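Local coordinates for protein fructokinase (Xylella fastidiosa Temecula1, PDB 3LJS) that probably transfers a phosphate group from ATP to fructose, as a sugar kinase of the PfkB family, at residues A93-A96 / E102-F105; G36-N41 / H134-S139; S164-F169 / A260-V265. All blocks are in the same frame, centred on the assembly; numbering follows the deposited sequence.

How the contacts relate
Along the chain, contact 2 opens at residues 36-41, spans the hairpin of contact 1, and closes at residues 134-139 before contact 3 begins. Contacts 2 and 3 touch, with centres 8 Å apart, and both centres lie about 4 Å from the centre of the folded chain. They share the main mixed sheet and bring the starts of helices 38-49 and 262-275 to its neighbouring strands 130-136 and 162-166, beside a phosphate and close to ATP-binding residues. Contact 1 lies in the separate four-stranded sheet, its centre 18 Å from that of contact 2 and 20 Å from that of contact 3. The split agrees with a ribokinase-like core carrying a beta lid.

Contact 1. Residues A93-A96 / E102-F105; sequences AFVA and ERSF
Ala96 and Ser104 form an antiparallel hydrogen-bonded pair, and both backbone bonds of this contact belong to it. Ser104 N donates to Ala96 O at 2.7 Å, and Ala96 N returns a longer, straighter bond to Ser104 O at 3.2 Å (167° at the hydrogen). The strand axes run at 158° to each other.

CA-H...O contacts fill in between these bonds. Arg103 CA lies 3.2 Å from Ala96 O, which therefore takes a second, weaker donor. Phe105 CA approaches Phe94 O at 3.4 Å, and Val95 CA similarly meets Ser104 O.

The apolar contacts lie on the face that carries Val95 and Phe105, a non-hydrogen-bonded pair whose side chains stand side by side and point the same way. Val95 holds CG1 anti to its backbone N (chi1 -176°), which divides its two methyls between two partners. Val95 CG2 meets the Phe105 ring obliquely, 3.5 Å from Phe105 CE1, while Val95 CG1 rests 3.6 Å from Arg103 CG, on the aliphatic part of that side chain. Gln310 also touches Val95, and Met172 touches Phe105.

Phe64 of the second subunit meets the Phe94 ring edge-to-face. The chemistry thus gives this hairpin, at an edge of the four-stranded sheet that is probably the lid of the ribokinase fold, two unlike surfaces: on one, Val95 and Phe105 pack on their own chain, with Arg103 flanking the valine; the other carries Ala96 and Ser104, on which Met63 of the second subunit packs, consistent with a place at the subunit interface.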
ATOM      1  N   ALA B  93      -5.857   2.768  -2.743  1.00 23.90           N
ATOM      2  CA  ALA B  93      -6.633   3.853  -2.170  1.00 26.01           C
ATOM      3  C   ALA B  93      -7.443   3.253  -1.029  1.00 27.40           C
ATOM      4  O   ALA B  93      -8.435   2.560  -1.257  1.00 27.55           O
ATOM      5  CB  ALA B  93      -7.566   4.453  -3.222  1.00 25.36           C
ATOM      6  N   PHE B  94      -6.999   3.491   0.200  1.00 29.08           N
ATOM      7  CA  PHE B  94      -7.695   2.969   1.366  1.00 29.34           C
ATOM      8  C   PHE B  94      -8.831   3.909   1.742  1.00 31.40           C
ATOM      9  O   PHE B  94      -8.634   5.118   1.872  1.00 31.56           O
ATOM     10  CB  PHE B  94      -6.717   2.810   2.534  1.00 27.98           C
ATOM     11  CG  PHE B  94      -5.850   1.589   2.430  1.00 27.38           C
ATOM     12  CD1 PHE B  94      -6.303   0.361   2.899  1.00 25.86           C
ATOM     13  CD2 PHE B  94      -4.596   1.656   1.830  1.00 26.96           C
ATOM     14  CE1 PHE B  94      -5.527  -0.784   2.775  1.00 25.79           C
ATOM     15  CE2 PHE B  94      -3.809   0.520   1.696  1.00 27.37           C
ATOM     16  CZ  PHE B  94      -4.277  -0.711   2.171  1.00 28.71           C
ATOM     17  N   VAL B  95     -10.027   3.348   1.899  1.00 32.07           N
ATOM     18  CA  VAL B  95     -11.200   4.135   2.251  1.00 32.73           C
ATOM     19  C   VAL B  95     -11.751   3.668   3.598  1.00 34.48           C
ATOM     20  O   VAL B  95     -12.005   2.475   3.798  1.00 32.40           O
ATOM     21  CB  VAL B  95     -12.313   3.988   1.180  1.00 32.91           C
ATOM     22  CG1 VAL B  95     -13.488   4.888   1.523  1.00 32.51           C
ATOM     23  CG2 VAL B  95     -11.763   4.333  -0.196  1.00 33.12           C
ATOM     24  N   ALA B  96     -11.926   4.607   4.521  1.00 36.62           N
ATOM     25  CA  ALA B  96     -12.446   4.278   5.842  1.00 40.74           C
ATOM     26  C   ALA B  96     -13.150   5.473   6.466  1.00 43.72           C
ATOM     27  O   ALA B  96     -13.670   6.340   5.763  1.00 43.41           O
ATOM     28  CB  ALA B  96     -11.311   3.817   6.744  1.00 40.32           C
ATOM     29  N   GLU B 102     -16.757  10.883   9.152  1.00 68.98           N
ATOM     30  CA  GLU B 102     -16.504  11.151   7.735  1.00 68.23           C
ATOM     31  C   GLU B 102     -15.784  10.012   7.024  1.00 66.61           C
ATOM     32  O   GLU B 102     -15.298   9.071   7.654  1.00 66.96           O
ATOM     33  CB  GLU B 102     -15.651  12.412   7.577  1.00 69.43           C
ATOM     34  CG  GLU B 102     -16.397  13.730   7.597  1.00 71.00           C
ATOM     35  CD  GLU B 102     -15.475  14.904   7.888  1.00 72.42           C
ATOM     36  OE1 GLU B 102     -15.111  15.100   9.069  1.00 72.74           O
ATOM     37  OE2 GLU B 102     -15.100  15.623   6.936  1.00 72.59           O
ATOM     38  N   ARG B 103     -15.709  10.121   5.701  1.00 64.14           N
ATOM     39  CA  ARG B 103     -15.030   9.121   4.893  1.00 61.86           C
ATOM     40  C   ARG B 103     -13.586   9.575   4.700  1.00 59.86           C
ATOM     41  O   ARG B 103     -13.327  10.622   4.110  1.00 59.65           O
ATOM     42  CB  ARG B 103     -15.729   8.966   3.541  1.00 61.52           C
ATOM     43  CG  ARG B 103     -15.319   7.709   2.797  1.00 61.94           C
ATOM     44  CD  ARG B 103     -16.434   7.204   1.900  1.00 62.23           C
ATOM     45  NE  ARG B 103     -16.539   7.954   0.653  1.00 61.96           N
ATOM     46  CZ  ARG B 103     -17.524   7.792  -0.225  1.00 62.59           C
ATOM     47  NH1 ARG B 103     -18.489   6.913   0.012  1.00 61.58           N
ATOM     48  NH2 ARG B 103     -17.538   8.500  -1.346  1.00 63.11           N
ATOM     49  N   SER B 104     -12.655   8.782   5.217  1.00 57.77           N
ATOM     50  CA  SER B 104     -11.233   9.089   5.137  1.00 55.68           C
ATOM     51  C   SER B 104     -10.550   8.421   3.944  1.00 53.77           C
ATOM     52  O   SER B 104     -11.043   7.425   3.414  1.00 52.67           O
ATOM     53  CB  SER B 104     -10.547   8.655   6.435  1.00 56.57           C
ATOM     54  OG  SER B 104      -9.156   8.921   6.397  1.00 59.65           O
ATOM     55  N   PHE B 105      -9.408   8.972   3.537  1.00 51.37           N
ATOM     56  CA  PHE B 105      -8.648   8.444   2.407  1.00 48.58           C
ATOM     57  C   PHE B 105      -7.142   8.382   2.676  1.00 46.40           C
ATOM     58  O   PHE B 105      -6.548   9.343   3.157  1.00 46.68           O
ATOM     59  CB  PHE B 105      -8.894   9.304   1.167  1.00 49.84           C
ATOM     60  CG  PHE B 105     -10.263   9.143   0.580  1.00 50.96           C
ATOM     61  CD1 PHE B 105     -10.620   7.962  -0.066  1.00 51.67           C
ATOM     62  CD2 PHE B 105     -11.200  10.166   0.670  1.00 51.29           C
ATOM     63  CE1 PHE B 105     -11.890   7.805  -0.614  1.00 51.52           C
ATOM     64  CE2 PHE B 105     -12.473  10.018   0.126  1.00 51.09           C
ATOM     65  CZ  PHE B 105     -12.817   8.834  -0.517  1.00 51.25           C
TER

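Contact 2. Residues G36-N41 / H134-S139; sequences GGAPAN and HACSNS
Asn138 ND2, 4.4 Å from Ala38 CB, is gripped from outside the two segments: it hydrogen-bonds to OE2 of Glu12 and, more weakly, to OD1 of Asn168. The backbone O of Asn138 accepts from Arg109 NH2 and pairs with the hydroxyl of Thr141, so both ends of the residue are tied down as the chain turns off strand 130-136. Ser137 OG adds a hydrogen bond to Leu167 O, joining this turn to the end of the neighbouring strand.

Across the contact itself no hydrogen bond forms. Its centre is Cys136, whose SG lies anti to the carbonyl carbon (chi1 -65°) and leans on the first turn of helix 38-49. Cys136 SG meets Ala38 CB at 3.6 Å and Pro39 CD at 4.0 Å. Asp166, on the adjacent strand, packs against Cys136 as well. The helix is set up by Gly37, its N-cap residue, whose carbonyl O accepts from Asn41 N at 2.8 Å. With a positive phi of 113°, Gly37 adopts a conformation in which a side chain would strike the preceding carbonyl.

All four touching residues are buried, and the side chain of Ala38 comes within about 4 Å (nearest atoms) of the bound phosphate. The Gly-Gly entry to a helix, followed by Asn41, matches the first PfkB signature, here docked on the C-terminal end of a central strand of the ribokinase fold.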
ATOM      1  N   GLY B  36     -10.761   0.044  -9.119  1.00 21.49           N
ATOM      2  CA  GLY B  36     -11.094   1.457  -9.158  1.00 20.28           C
ATOM      3  C   GLY B  36     -10.239   2.272 -10.111  1.00 20.38           C
ATOM      4  O   GLY B  36      -9.481   1.721 -10.910  1.00 19.72           O
ATOM      5  N   GLY B  37     -10.352   3.592 -10.006  1.00 20.27           N
ATOM      6  CA  GLY B  37      -9.622   4.487 -10.885  1.00 20.59           C
ATOM      7  C   GLY B  37     -10.681   5.165 -11.737  1.00 21.79           C
ATOM      8  O   GLY B  37     -11.512   4.483 -12.341  1.00 22.15           O
ATOM      9  N   ALA B  38     -10.668   6.494 -11.790  1.00 21.60           N
ATOM     10  CA  ALA B  38     -11.682   7.225 -12.551  1.00 23.11           C
ATOM     11  C   ALA B  38     -11.830   6.769 -14.006  1.00 21.60           C
ATOM     12  O   ALA B  38     -12.908   6.344 -14.411  1.00 20.69           O
ATOM     13  CB  ALA B  38     -11.415   8.732 -12.480  1.00 23.08           C
ATOM     14  N   PRO B  39     -10.761   6.866 -14.818  1.00 21.25           N
ATOM     15  CA  PRO B  39     -10.933   6.417 -16.207  1.00 19.41           C
ATOM     16  C   PRO B  39     -11.248   4.922 -16.314  1.00 19.95           C
ATOM     17  O   PRO B  39     -11.900   4.483 -17.264  1.00 18.69           O
ATOM     18  CB  PRO B  39      -9.605   6.805 -16.872  1.00 20.64           C
ATOM     19  CG  PRO B  39      -8.629   6.881 -15.719  1.00 23.27           C
ATOM     20  CD  PRO B  39      -9.449   7.509 -14.625  1.00 21.21           C
ATOM     21  N   ALA B  40     -10.798   4.145 -15.332  1.00 18.84           N
ATOM     22  CA  ALA B  40     -11.055   2.708 -15.324  1.00 18.19           C
ATOM     23  C   ALA B  40     -12.543   2.449 -15.122  1.00 17.98           C
ATOM     24  O   ALA B  40     -13.123   1.587 -15.784  1.00 17.31           O
ATOM     25  CB  ALA B  40     -10.247   2.020 -14.215  1.00 18.46           C
ATOM     26  N   ASN B  41     -13.157   3.195 -14.206  1.00 18.18           N
ATOM     27  CA  ASN B  41     -14.588   3.050 -13.944  1.00 18.09           C
ATOM     28  C   ASN B  41     -15.378   3.419 -15.203  1.00 17.86           C
ATOM     29  O   ASN B  41     -16.359   2.770 -15.544  1.00 16.76           O
ATOM     30  CB  ASN B  41     -15.046   3.971 -12.806  1.00 16.46           C
ATOM     31  CG  ASN B  41     -14.443   3.603 -11.455  1.00 21.80           C
ATOM     32  OD1 ASN B  41     -14.170   2.435 -11.176  1.00 22.02           O
ATOM     33  ND2 ASN B  41     -14.263   4.605 -10.596  1.00 19.83           N
ATOM     34  N   HIS B 134     -10.762   9.766 -23.315  1.00 16.14           N
ATOM     35  CA  HIS B 134     -11.178  10.316 -22.028  1.00 16.17           C
ATOM     36  C   HIS B 134     -10.075  10.260 -20.985  1.00 15.84           C
ATOM     37  O   HIS B 134      -9.417   9.234 -20.831  1.00 15.99           O
ATOM     38  CB  HIS B 134     -12.408   9.570 -21.494  1.00 15.46           C
ATOM     39  CG  HIS B 134     -12.925  10.125 -20.200  1.00 18.45           C
ATOM     40  ND1 HIS B 134     -12.666   9.537 -18.977  1.00 21.51           N
ATOM     41  CD2 HIS B 134     -13.626  11.249 -19.936  1.00 15.39           C
ATOM     42  CE1 HIS B 134     -13.186  10.281 -18.017  1.00 16.01           C
ATOM     43  NE2 HIS B 134     -13.774  11.326 -18.569  1.00 20.93           N
ATOM     44  N   ALA B 135      -9.887  11.364 -20.266  1.00 16.41           N
ATOM     45  CA  ALA B 135      -8.861  11.441 -19.226  1.00 17.60           C
ATOM     46  C   ALA B 135      -9.362  12.242 -18.026  1.00 18.91           C
ATOM     47  O   ALA B 135     -10.377  12.932 -18.113  1.00 17.85           O
ATOM     48  CB  ALA B 135      -7.593  12.082 -19.786  1.00 18.04           C
ATOM     49  N   CYS B 136      -8.641  12.136 -16.910  1.00 18.97           N
ATOM     50  CA  CYS B 136      -8.975  12.834 -15.668  1.00 20.14           C
ATOM     51  C   CYS B 136      -7.704  13.503 -15.142  1.00 19.42           C
ATOM     52  O   CYS B 136      -6.621  13.222 -15.643  1.00 20.25           O
ATOM     53  CB  CYS B 136      -9.528  11.839 -14.644  1.00 21.18           C
ATOM     54  SG  CYS B 136     -11.117  11.096 -15.162  1.00 28.98           S
ATOM     55  N   SER B 137      -7.819  14.373 -14.141  1.00 19.16           N
ATOM     56  CA  SER B 137      -6.635  15.077 -13.638  1.00 21.01           C
ATOM     57  C   SER B 137      -5.669  14.257 -12.782  1.00 21.56           C
ATOM     58  O   SER B 137      -4.556  14.708 -12.504  1.00 22.50           O
ATOM     59  CB  SER B 137      -7.041  16.341 -12.864  1.00 19.87           C
ATOM     60  OG  SER B 137      -7.628  16.017 -11.617  1.00 20.94           O
ATOM     61  N   ASN B 138      -6.067  13.060 -12.368  1.00 21.40           N
ATOM     62  CA  ASN B 138      -5.174  12.250 -11.546  1.00 22.97           C
ATOM     63  C   ASN B 138      -3.919  11.836 -12.294  1.00 22.37           C
ATOM     64  O   ASN B 138      -2.883  11.576 -11.680  1.00 23.41           O
ATOM     65  CB  ASN B 138      -5.910  11.027 -11.003  1.00 23.77           C
ATOM     66  CG  ASN B 138      -7.016  11.413 -10.049  1.00 30.55           C
ATOM     67  OD1 ASN B 138      -6.806  12.218  -9.137  1.00 26.80           O
ATOM     68  ND2 ASN B 138      -8.208  10.853 -10.256  1.00 34.06           N
ATOM     69  N   SER B 139      -3.999  11.792 -13.619  1.00 21.14           N
ATOM     70  CA  SER B 139      -2.830  11.442 -14.422  1.00 21.61           C
ATOM     71  C   SER B 139      -2.039  12.712 -14.752  1.00 21.60           C
ATOM     72  O   SER B 139      -1.335  12.779 -15.761  1.00 20.96           O
ATOM     73  CB  SER B 139      -3.247  10.720 -15.710  1.00 20.12           C
ATOM     74  OG  SER B 139      -4.060  11.541 -16.528  1.00 21.17           O
TER

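Contact 3. Residues S164-F169 / A260-V265; sequences SFDLNF and AGDAFV. With PO4 (phosphate ion), chain C.
Val265 and Asp166 make the close-packed part of the contact. The methyl CG2 of Val265 lies 3.6 Å from OD1 of Asp166, its side chain reaching from the first turn of helix 262-275 toward the end of strand 162-166. His134 touches both residues and Val42 packs on the valine, so a buried carboxylate oxygen rests against a methyl group. With CG anti to the backbone N (chi1 -178°), Asp166 points its carboxylate at helix 262-275.

The same oxygen is also where the packing gives way to polar links. Asp262 OD1 stands 4.0 Å from Asp166 OD1, with the two carboxylate planes 74° apart. A water bridges the two carboxylates, donating to Asp262 OD1 at 2.9 Å and to Asp166 OD1 at a distance so short, 2.5 Å, that its exact value is doubtful. Lys195 NZ adds a weak, long ion pair to Asp166 OD1.

Ala260, Gly261 and Asp262 form the Ala-Gly-Asp of the second PfkB signature. Gly261, an ATP-binding residue, is the N-cap, and its carbonyl O accepts from Val265 N; Lys195, also an ATP-binding residue, donates to the carbonyl O of Ala260.

Toward this partly exposed end the segments separate, and a phosphate, probably from the crystallisation liquor, spans them. Asn168 ND2 hydrogen-bonds to phosphate O2 at 2.7 Å (154° at the hydrogen). Asp262 OD2 lies close to both O2 and O4 of the phosphate, 2.7 Å from O4, and receives a hydrogen bond from ND2 of Asn41, in helix 38-49. Ala38, at the start of that helix, packs against both Asn168 and Asp262.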
ATOM      1  N   SER B 164     -12.428  14.115 -24.166  1.00 17.48           N
ATOM      2  CA  SER B 164     -13.271  14.314 -22.998  1.00 18.40           C
ATOM      3  C   SER B 164     -12.380  14.426 -21.767  1.00 18.55           C
ATOM      4  O   SER B 164     -11.464  13.628 -21.585  1.00 17.84           O
ATOM      5  CB  SER B 164     -14.220  13.125 -22.843  1.00 18.23           C
ATOM      6  OG  SER B 164     -14.925  13.183 -21.619  1.00 21.17           O
ATOM      7  N   PHE B 165     -12.661  15.408 -20.919  1.00 19.14           N
ATOM      8  CA  PHE B 165     -11.871  15.625 -19.716  1.00 19.63           C
ATOM      9  C   PHE B 165     -12.771  15.839 -18.497  1.00 20.31           C
ATOM     10  O   PHE B 165     -13.505  16.823 -18.418  1.00 20.87           O
ATOM     11  CB  PHE B 165     -10.941  16.833 -19.939  1.00 19.57           C
ATOM     12  CG  PHE B 165     -10.028  17.146 -18.776  1.00 21.01           C
ATOM     13  CD1 PHE B 165      -9.375  16.133 -18.084  1.00 21.66           C
ATOM     14  CD2 PHE B 165      -9.783  18.469 -18.407  1.00 21.87           C
ATOM     15  CE1 PHE B 165      -8.488  16.430 -17.041  1.00 25.69           C
ATOM     16  CE2 PHE B 165      -8.899  18.777 -17.367  1.00 22.77           C
ATOM     17  CZ  PHE B 165      -8.251  17.757 -16.684  1.00 24.56           C
ATOM     18  N   ASP B 166     -12.736  14.892 -17.565  1.00 19.73           N
ATOM     19  CA  ASP B 166     -13.516  14.991 -16.332  1.00 21.73           C
ATOM     20  C   ASP B 166     -12.464  15.361 -15.286  1.00 21.03           C
ATOM     21  O   ASP B 166     -11.635  14.529 -14.918  1.00 19.29           O
ATOM     22  CB  ASP B 166     -14.163  13.641 -15.996  1.00 23.68           C
ATOM     23  CG  ASP B 166     -15.030  13.693 -14.743  1.00 28.54           C
ATOM     24  OD1 ASP B 166     -15.595  12.641 -14.370  1.00 31.00           O
ATOM     25  OD2 ASP B 166     -15.153  14.776 -14.126  1.00 27.30           O
ATOM     26  N   LEU B 167     -12.490  16.608 -14.828  1.00 21.44           N
ATOM     27  CA  LEU B 167     -11.496  17.089 -13.870  1.00 23.62           C
ATOM     28  C   LEU B 167     -11.211  16.065 -12.784  1.00 23.99           C
ATOM     29  O   LEU B 167     -10.077  15.593 -12.646  1.00 24.17           O
ATOM     30  CB  LEU B 167     -11.943  18.418 -13.252  1.00 25.45           C
ATOM     31  CG  LEU B 167     -10.792  19.376 -12.922  1.00 27.85           C
ATOM     32  CD1 LEU B 167     -10.041  19.716 -14.196  1.00 31.29           C
ATOM     33  CD2 LEU B 167     -11.322  20.646 -12.278  1.00 27.06           C
ATOM     34  N   ASN B 168     -12.235  15.719 -12.009  1.00 24.31           N
ATOM     35  CA  ASN B 168     -12.066  14.727 -10.957  1.00 26.35           C
ATOM     36  C   ASN B 168     -10.872  15.121 -10.078  1.00 26.01           C
ATOM     37  O   ASN B 168     -10.025  14.291  -9.739  1.00 24.75           O
ATOM     38  CB  ASN B 168     -11.823  13.364 -11.605  1.00 29.65           C
ATOM     39  CG  ASN B 168     -12.256  12.221 -10.730  1.00 33.91           C
ATOM     40  OD1 ASN B 168     -11.432  11.570 -10.080  1.00 39.43           O
ATOM     41  ND2 ASN B 168     -13.559  11.969 -10.696  1.00 32.53           N
ATOM     42  N   PHE B 169     -10.824  16.397  -9.713  1.00 24.94           N
ATOM     43  CA  PHE B 169      -9.736  16.941  -8.908  1.00 26.03           C
ATOM     44  C   PHE B 169      -9.678  16.401  -7.477  1.00 26.01           C
ATOM     45  O   PHE B 169     -10.625  16.539  -6.704  1.00 25.35           O
ATOM     46  CB  PHE B 169      -9.844  18.470  -8.895  1.00 26.56           C
ATOM     47  CG  PHE B 169      -8.660  19.167  -8.287  1.00 26.07           C
ATOM     48  CD1 PHE B 169      -7.369  18.697  -8.497  1.00 26.10           C
ATOM     49  CD2 PHE B 169      -8.839  20.321  -7.526  1.00 27.47           C
ATOM     50  CE1 PHE B 169      -6.266  19.369  -7.957  1.00 28.73           C
ATOM     51  CE2 PHE B 169      -7.746  21.001  -6.981  1.00 28.21           C
ATOM     52  CZ  PHE B 169      -6.459  20.526  -7.196  1.00 27.87           C
ATOM     53  N   ALA B 260     -23.328  13.336 -10.298  1.00 48.86           N
ATOM     54  CA  ALA B 260     -22.911  12.566 -11.470  1.00 43.71           C
ATOM     55  C   ALA B 260     -21.421  12.222 -11.451  1.00 40.14           C
ATOM     56  O   ALA B 260     -20.568  13.112 -11.420  1.00 39.17           O
ATOM     57  CB  ALA B 260     -23.248  13.340 -12.729  1.00 44.87           C
ATOM     58  N   GLY B 261     -21.115  10.927 -11.487  1.00 35.54           N
ATOM     59  CA  GLY B 261     -19.732  10.489 -11.460  1.00 29.16           C
ATOM     60  C   GLY B 261     -19.250   9.757 -12.699  1.00 26.13           C
ATOM     61  O   GLY B 261     -19.666  10.059 -13.820  1.00 22.80           O
ATOM     62  N   ASP B 262     -18.376   8.777 -12.496  1.00 21.71           N
ATOM     63  CA  ASP B 262     -17.820   8.030 -13.614  1.00 21.69           C
ATOM     64  C   ASP B 262     -18.826   7.236 -14.435  1.00 20.15           C
ATOM     65  O   ASP B 262     -18.642   7.080 -15.639  1.00 19.26           O
ATOM     66  CB  ASP B 262     -16.704   7.108 -13.130  1.00 22.46           C
ATOM     67  CG  ASP B 262     -15.616   7.861 -12.383  1.00 24.73           C
ATOM     68  OD1 ASP B 262     -15.325   9.024 -12.749  1.00 24.89           O
ATOM     69  OD2 ASP B 262     -15.050   7.286 -11.439  1.00 26.15           O
ATOM     70  N   ALA B 263     -19.883   6.736 -13.798  1.00 19.44           N
ATOM     71  CA  ALA B 263     -20.889   5.965 -14.529  1.00 19.66           C
ATOM     72  C   ALA B 263     -21.633   6.906 -15.475  1.00 20.13           C
ATOM     73  O   ALA B 263     -21.897   6.561 -16.626  1.00 19.76           O
ATOM     74  CB  ALA B 263     -21.863   5.295 -13.557  1.00 18.93           C
ATOM     75  N   PHE B 264     -21.968   8.094 -14.975  1.00 19.38           N
ATOM     76  CA  PHE B 264     -22.649   9.114 -15.771  1.00 18.90           C
ATOM     77  C   PHE B 264     -21.803   9.397 -17.024  1.00 18.78           C
ATOM     78  O   PHE B 264     -22.318   9.463 -18.150  1.00 16.39           O
ATOM     79  CB  PHE B 264     -22.793  10.399 -14.941  1.00 18.90           C
ATOM     80  CG  PHE B 264     -23.390  11.555 -15.695  1.00 18.92           C
ATOM     81  CD1 PHE B 264     -24.754  11.825 -15.620  1.00 19.18           C
ATOM     82  CD2 PHE B 264     -22.592  12.365 -16.491  1.00 19.11           C
ATOM     83  CE1 PHE B 264     -25.313  12.884 -16.329  1.00 21.63           C
ATOM     84  CE2 PHE B 264     -23.137  13.424 -17.202  1.00 22.46           C
ATOM     85  CZ  PHE B 264     -24.502  13.687 -17.123  1.00 21.42           C
ATOM     86  N   VAL B 265     -20.500   9.565 -16.819  1.00 17.14           N
ATOM     87  CA  VAL B 265     -19.588   9.842 -17.922  1.00 17.11           C
ATOM     88  C   VAL B 265     -19.568   8.687 -18.913  1.00 16.80           C
ATOM     89  O   VAL B 265     -19.609   8.900 -20.123  1.00 18.11           O
ATOM     90  CB  VAL B 265     -18.162  10.101 -17.417  1.00 16.63           C
ATOM     91  CG1 VAL B 265     -17.201  10.238 -18.599  1.00 17.07           C
ATOM     92  CG2 VAL B 265     -18.145  11.386 -16.588  1.00 20.36           C
TER
HETATM   93  P   PO4 C 501     -14.068   8.675  -8.691  1.00 70.90           P
HETATM   94  O1  PO4 C 501     -15.254   8.337  -7.861  1.00 71.27           O
HETATM   95  O2  PO4 C 501     -14.487   9.533  -9.828  1.00 70.53           O
HETATM   96  O3  PO4 C 501     -13.074   9.404  -7.859  1.00 71.61           O
HETATM   97  O4  PO4 C 501     -13.457   7.425  -9.212  1.00 70.65           O
HETATM   98  O   HOH W   1     -16.729  11.567 -12.375  1.00 36.17           O